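PDB 4DQA: uncharacterized protein from Bacteroides ovatus, which is of unknown function but probably binds carbohydrate, pairing an N-terminal BT_3987-like domain with a concanavalin A-like lectin/glucanase domain. Local coordinates for residues V328-D331 / I336-T339; V152-G157 / G311-Y316. One frame throughout, in Å; residues are numbered along the deposited sequence.

Both contacts belong to the lectin-like part of the chain, and their centres lie 10 Å apart. Contact 1 is a beta hairpin near the C-terminus; contact 2 packs the loop after strand 150-152 on strand 312-316, which belongs to a second antiparallel sheet. Strand 312-316 joins them. Tyr316 OH probably bonds to Ile329 O at 2.8 Å, and Tyr315 N to Asp331 OD2 at 3.0 Å, while Ile336 packs on Leu314, the residue that Val152 of contact 2 also touches. Strand 150-152 pairs with strand 337-340 of the hairpin. No binding site is identified here, and both contacts are best read as structural packing.

Contact 1 (V328-D331 / I336-T339); sequences VIKD and INGT
Asp331 and Ile336 close the turn end of this hairpin by using the polar atoms of both residues. The backbone N of Asp331 gives a nearly straight bond to Ile336 O (2.9 Å, N-H...O 175°). In return, Ile336 N donates to the carboxylate atom Asp331 OD1 at 2.9 Å, approaching from above the carboxylate plane. OD1 also takes a weak bond from Arg335 N, while OD2 is held by Thr333 OG1 and Tyr315 N; an aspartate suits this buried place because its short arm brings two acceptors to several donors. Water 1 lies between Asp331 O and Ile336 O, 3.0 Å from each, and bridges the two carbonyls.

Further along, Ile329 and Gly338 form the hydrogen-bonded pair: Ile329 N reaches Gly338 O at 2.7 Å, and Gly338 N reaches Ile329 O at 2.9 Å. Ile329 O accepts a second bond from Tyr316 OH. Glycine brings no side chain to the sheet face on which Ile329 is buried, its branched apolar chain packing against Leu318 and Ile150.

The other face is more exposed and carries Lys330 and Asn337, whose side chains run alongside each other. In one of the lysine's two conformers, bends at chi3 (61°) and chi4 (74°) bring NZ to Asn337 OD1 at 2.8 Å. Beside them Val328 CG1 rests on Asn337 CB.

Alternating hydrogen-bonded and non-hydrogen-bonded pairs across a short connection are those of an antiparallel beta hairpin, here within the smaller sheet of the lectin-like domain.

Contact 2 (V152-G157 / G311-Y316); sequences VKFPVG and GLALYY
Phe154 brings one corner of its ring, CE1, against the start of strand 312-316, 3.9 Å from Ala313 CB and 4.1 Å from Leu314 CB. The approach is oblique. With CG anti to the carbonyl carbon (chi1 -74°), the ring swings back toward the strand, and Val152 CG1 lies over one of its faces, 3.7 Å above the plane and offset toward the rim. Phe160 and Phe264 add edge-to-face contacts, so a large flat residue suits this buried place.

Ala313 and Leu314 can both present a CB to the ring because they form a classic beta bulge opposite Val288. Alanine's methyl is small enough to let the ring come close to the backbone. Leucine extends farther: in one of its two conformers its CD2 meets Val152 CG2 tip to tip at 4.1 Å.

This close packing fades along the loop. Pro155, Val156 and Gly157 are exposed and make no contact with the strand.

No hydrogen bond crosses between the segments. Attraction across this small apolar contact therefore rests on dispersion and the exclusion of water, with no directional bond between the two segments to fix their register.

Contact 1 (V328-D331 / I336-T339)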
ATOM      1  N   VAL A 328       3.911  24.593  -9.192  1.00 14.31           N
ATOM      2  CA  VAL A 328       3.001  23.866  -8.319  1.00 15.28           C
ATOM      3  C   VAL A 328       3.203  22.371  -8.489  1.00 16.27           C
ATOM      4  O   VAL A 328       3.503  21.895  -9.591  1.00 15.53           O
ATOM      5  CB  VAL A 328       1.555  24.248  -8.679  1.00 17.17           C
ATOM      6  CG1 VAL A 328       0.546  23.380  -7.988  1.00 20.44           C
ATOM      7  CG2 VAL A 328       1.328  25.736  -8.354  1.00 19.91           C
ATOM      8  N   ILE A 329       3.091  21.625  -7.391  1.00 12.60           N
ATOM      9  CA  ILE A 329       2.963  20.167  -7.455  1.00 11.95           C
ATOM     10  C   ILE A 329       1.625  19.824  -6.780  1.00 13.34           C
ATOM     11  O   ILE A 329       1.412  20.111  -5.576  1.00 13.16           O
ATOM     12  CB  ILE A 329       4.164  19.391  -6.856  1.00 11.87           C
ATOM     13  CG1 ILE A 329       3.941  17.889  -6.981  1.00 12.28           C
ATOM     14  CG2 ILE A 329       4.451  19.799  -5.407  1.00 13.83           C
ATOM     15  CD1 ILE A 329       5.197  17.054  -6.615  1.00 15.63           C
ATOM     16  N   LYS A 330       0.716  19.249  -7.565  1.00 13.82           N
ATOM     17  CA  LYS A 330      -0.627  18.950  -7.092  0.50 12.43           C
ATOM     18  C   LYS A 330      -0.641  17.583  -6.441  1.00 12.46           C
ATOM     19  O   LYS A 330      -0.212  16.612  -7.037  1.00 13.50           O
ATOM     20  CB  LYS A 330      -1.600  18.974  -8.264  0.50 14.40           C
ATOM     21  CG  LYS A 330      -1.518  20.259  -9.057  0.50 18.12           C
ATOM     22  CD  LYS A 330      -2.506  20.277 -10.222  0.50 25.23           C
ATOM     23  CE  LYS A 330      -3.945  20.157  -9.751  0.50 28.47           C
ATOM     24  NZ  LYS A 330      -4.442  21.416  -9.131  0.50 32.42           N
ATOM     25  N   ASP A 331      -1.136  17.519  -5.208  1.00 12.97           N
ATOM     26  CA  ASP A 331      -1.110  16.248  -4.510  1.00 11.35           C
ATOM     27  C   ASP A 331      -2.184  15.297  -5.040  1.00 12.50           C
ATOM     28  O   ASP A 331      -3.067  15.672  -5.844  1.00 14.47           O
ATOM     29  CB  ASP A 331      -1.221  16.462  -3.000  1.00 13.00           C
ATOM     30  CG  ASP A 331      -2.629  16.376  -2.510  1.00 16.59           C
ATOM     31  OD1 ASP A 331      -3.502  17.079  -3.085  1.00 15.29           O
ATOM     32  OD2 ASP A 331      -2.882  15.609  -1.538  1.00 13.43           O
ATOM     33  N   ILE A 336      -4.549  19.694  -2.304  1.00 15.08           N
ATOM     34  CA  ILE A 336      -3.387  20.543  -2.023  1.00 16.33           C
ATOM     35  C   ILE A 336      -2.610  20.882  -3.282  1.00 15.17           C
ATOM     36  O   ILE A 336      -2.178  20.000  -4.013  1.00 15.04           O
ATOM     37  CB  ILE A 336      -2.385  19.839  -1.094  1.00 20.82           C
ATOM     38  CG1 ILE A 336      -3.028  19.454   0.239  1.00 28.81           C
ATOM     39  CG2 ILE A 336      -1.143  20.726  -0.834  1.00 23.27           C
ATOM     40  CD1 ILE A 336      -3.615  20.599   0.954  1.00 25.20           C
ATOM     41  N   ASN A 337      -2.420  22.174  -3.513  1.00 15.63           N
ATOM     42  CA  ASN A 337      -1.493  22.626  -4.561  1.00 16.51           C
ATOM     43  C   ASN A 337      -0.255  23.165  -3.901  1.00 14.47           C
ATOM     44  O   ASN A 337      -0.241  24.306  -3.426  1.00 18.76           O
ATOM     45  CB  ASN A 337      -2.160  23.738  -5.363  1.00 19.71           C
ATOM     46  CG  ASN A 337      -3.344  23.254  -6.147  1.00 27.25           C
ATOM     47  OD1 ASN A 337      -3.320  22.173  -6.698  1.00 25.41           O
ATOM     48  ND2 ASN A 337      -4.412  24.052  -6.174  1.00 38.02           N
ATOM     49  N   GLY A 338       0.789  22.354  -3.813  1.00 14.44           N
ATOM     50  CA  GLY A 338       2.008  22.739  -3.134  1.00 13.41           C
ATOM     51  C   GLY A 338       2.922  23.545  -4.042  1.00 15.55           C
ATOM     52  O   GLY A 338       2.969  23.302  -5.248  1.00 22.04           O
ATOM     53  N   THR A 339       3.599  24.526  -3.487  1.00 14.74           N
ATOM     54  CA  THR A 339       4.527  25.341  -4.259  1.00 15.29           C
ATOM     55  C   THR A 339       5.896  24.702  -4.125  1.00 16.90           C
ATOM     56  O   THR A 339       6.308  24.284  -3.019  1.00 15.77           O
ATOM     57  CB  THR A 339       4.555  26.798  -3.738  1.00 16.27           C
ATOM     58  OG1 THR A 339       3.268  27.407  -3.994  1.00 22.00           O
ATOM     59  CG2 THR A 339       5.603  27.642  -4.455  1.00 23.26           C
TER
HETATM   60  O   HOH W   1      -4.119  18.501  -5.792  1.00 20.28           O

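Contact 2 (V152-G157 / G311-Y316)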
ATOM      1  N   VAL A 152       3.351  23.801   1.627  1.00 16.21           N
ATOM      2  CA  VAL A 152       1.951  23.352   1.711  1.00 17.45           C
ATOM      3  C   VAL A 152       1.096  24.249   2.578  1.00 20.74           C
ATOM      4  O   VAL A 152       1.419  24.547   3.729  1.00 22.85           O
ATOM      5  CB  VAL A 152       1.910  21.932   2.311  1.00 18.91           C
ATOM      6  CG1 VAL A 152       0.476  21.485   2.535  1.00 26.00           C
ATOM      7  CG2 VAL A 152       2.676  20.955   1.461  1.00 20.21           C
ATOM      8  N   LYS A 153      -0.021  24.689   2.026  1.00 23.02           N
ATOM      9  CA  LYS A 153      -0.998  25.432   2.799  1.00 26.68           C
ATOM     10  C   LYS A 153      -2.206  24.524   2.958  1.00 24.65           C
ATOM     11  O   LYS A 153      -2.818  24.103   1.970  1.00 25.62           O
ATOM     12  CB  LYS A 153      -1.385  26.712   2.072  1.00 27.17           C
ATOM     13  CG  LYS A 153      -2.149  27.704   2.935  1.00 33.81           C
ATOM     14  CD  LYS A 153      -2.141  29.104   2.326  1.00 42.35           C
ATOM     15  N   PHE A 154      -2.553  24.200   4.200  1.00 26.06           N
ATOM     16  CA  PHE A 154      -3.747  23.401   4.459  1.00 28.09           C
ATOM     17  C   PHE A 154      -4.964  24.306   4.461  1.00 26.13           C
ATOM     18  O   PHE A 154      -4.829  25.513   4.584  1.00 26.75           O
ATOM     19  CB  PHE A 154      -3.595  22.674   5.779  1.00 23.00           C
ATOM     20  CG  PHE A 154      -2.653  21.548   5.701  1.00 20.94           C
ATOM     21  CD1 PHE A 154      -3.034  20.354   5.164  1.00 20.55           C
ATOM     22  CD2 PHE A 154      -1.344  21.704   6.126  1.00 21.13           C
ATOM     23  CE1 PHE A 154      -2.154  19.302   5.077  1.00 22.67           C
ATOM     24  CE2 PHE A 154      -0.483  20.665   6.043  1.00 19.39           C
ATOM     25  CZ  PHE A 154      -0.886  19.464   5.520  1.00 19.88           C
ATOM     26  N   PRO A 155      -6.162  23.733   4.277  1.00 25.69           N
ATOM     27  CA  PRO A 155      -7.374  24.556   4.285  1.00 27.38           C
ATOM     28  C   PRO A 155      -7.430  25.464   5.501  1.00 29.87           C
ATOM     29  O   PRO A 155      -6.923  25.108   6.588  1.00 28.77           O
ATOM     30  CB  PRO A 155      -8.498  23.511   4.359  1.00 31.12           C
ATOM     31  CG  PRO A 155      -7.957  22.327   3.699  1.00 31.87           C
ATOM     32  CD  PRO A 155      -6.448  22.320   3.969  1.00 29.16           C
ATOM     33  N   VAL A 156      -8.065  26.626   5.331  1.00 27.99           N
ATOM     34  CA  VAL A 156      -8.177  27.591   6.415  1.00 29.17           C
ATOM     35  C   VAL A 156      -8.803  26.988   7.650  1.00 34.46           C
ATOM     36  O   VAL A 156      -9.769  26.226   7.570  1.00 32.43           O
ATOM     37  CB  VAL A 156      -8.962  28.843   6.029  1.00 30.29           C
ATOM     38  CG1 VAL A 156     -10.430  28.507   5.708  1.00 38.92           C
ATOM     39  CG2 VAL A 156      -8.898  29.844   7.162  1.00 39.00           C
ATOM     40  N   GLY A 157      -8.214  27.327   8.791  1.00 38.38           N
ATOM     41  CA  GLY A 157      -8.699  26.860  10.068  1.00 39.49           C
ATOM     42  C   GLY A 157      -8.374  25.412  10.316  1.00 36.02           C
ATOM     43  O   GLY A 157      -8.915  24.801  11.238  1.00 37.38           O
ATOM     44  N   GLY A 311      -9.742  11.296   6.030  1.00 16.58           N
ATOM     45  CA  GLY A 311      -8.683  11.624   6.965  1.00 15.49           C
ATOM     46  C   GLY A 311      -7.330  11.924   6.346  1.00 16.82           C
ATOM     47  O   GLY A 311      -6.403  12.339   7.042  1.00 16.32           O
ATOM     48  N   LEU A 312      -7.204  11.707   5.038  1.00 15.71           N
ATOM     49  CA  LEU A 312      -5.949  11.920   4.347  1.00 14.04           C
ATOM     50  C   LEU A 312      -5.921  13.368   3.859  1.00 15.21           C
ATOM     51  O   LEU A 312      -6.682  13.743   2.962  1.00 16.14           O
ATOM     52  CB  LEU A 312      -5.824  10.962   3.196  1.00 13.93           C
ATOM     53  CG  LEU A 312      -4.540  10.965   2.404  1.00 12.26           C
ATOM     54  CD1 LEU A 312      -3.292  10.671   3.275  1.00 13.58           C
ATOM     55  CD2 LEU A 312      -4.646   9.945   1.262  1.00 13.92           C
ATOM     56  N   ALA A 313      -5.099  14.179   4.512  1.00 13.94           N
ATOM     57  CA  ALA A 313      -5.061  15.618   4.244  1.00 14.11           C
ATOM     58  C   ALA A 313      -4.079  16.013   3.150  1.00 14.09           C
ATOM     59  O   ALA A 313      -4.195  17.081   2.544  1.00 14.83           O
ATOM     60  CB  ALA A 313      -4.749  16.392   5.541  1.00 14.33           C
ATOM     61  N   LEU A 314      -3.086  15.159   2.903  1.00 13.72           N
ATOM     62  CA  LEU A 314      -2.045  15.442   1.928  0.50 12.92           C
ATOM     63  C   LEU A 314      -1.430  14.125   1.514  1.00 12.92           C
ATOM     64  O   LEU A 314      -1.173  13.270   2.366  1.00 13.19           O
ATOM     65  CB  LEU A 314      -0.962  16.310   2.556  0.50 13.73           C
ATOM     66  CG  LEU A 314       0.181  16.662   1.604  0.50 14.76           C
ATOM     67  CD1 LEU A 314      -0.344  17.656   0.584  0.50 16.48           C
ATOM     68  CD2 LEU A 314       1.399  17.192   2.336  0.50 15.89           C
ATOM     69  N   TYR A 315      -1.184  13.952   0.224  1.00 11.85           N
ATOM     70  CA  TYR A 315      -0.559  12.719  -0.283  1.00 11.56           C
ATOM     71  C   TYR A 315       0.272  13.008  -1.498  1.00 12.55           C
ATOM     72  O   TYR A 315      -0.259  13.361  -2.546  1.00 13.14           O
ATOM     73  CB  TYR A 315      -1.671  11.733  -0.640  1.00 12.87           C
ATOM     74  CG  TYR A 315      -1.252  10.309  -0.986  1.00 12.74           C
ATOM     75  CD1 TYR A 315       0.026   9.817  -0.732  1.00 11.92           C
ATOM     76  CD2 TYR A 315      -2.181   9.463  -1.556  1.00 12.83           C
ATOM     77  CE1 TYR A 315       0.362   8.485  -1.046  1.00 11.34           C
ATOM     78  CE2 TYR A 315      -1.862   8.166  -1.883  1.00 12.68           C
ATOM     79  CZ  TYR A 315      -0.610   7.666  -1.586  1.00 13.13           C
ATOM     80  OH  TYR A 315      -0.346   6.363  -1.930  1.00 14.04           O
ATOM     81  N   TYR A 316       1.586  12.829  -1.382  1.00 10.82           N
ATOM     82  CA  TYR A 316       2.457  12.865  -2.531  1.00 12.13           C
ATOM     83  C   TYR A 316       3.115  11.508  -2.698  1.00 11.50           C
ATOM     84  O   TYR A 316       3.973  11.117  -1.892  1.00 11.87           O
ATOM     85  CB  TYR A 316       3.551  13.930  -2.365  1.00 12.70           C
ATOM     86  CG  TYR A 316       3.062  15.355  -2.515  1.00 11.74           C
ATOM     87  CD1 TYR A 316       2.612  15.822  -3.747  1.00 12.49           C
ATOM     88  CD2 TYR A 316       3.014  16.222  -1.431  1.00 13.27           C
ATOM     89  CE1 TYR A 316       2.156  17.122  -3.892  1.00 11.88           C
ATOM     90  CE2 TYR A 316       2.580  17.522  -1.562  1.00 13.46           C
ATOM     91  CZ  TYR A 316       2.127  17.971  -2.800  1.00 13.57           C
ATOM     92  OH  TYR A 316       1.676  19.260  -2.962  1.00 14.00           O
TER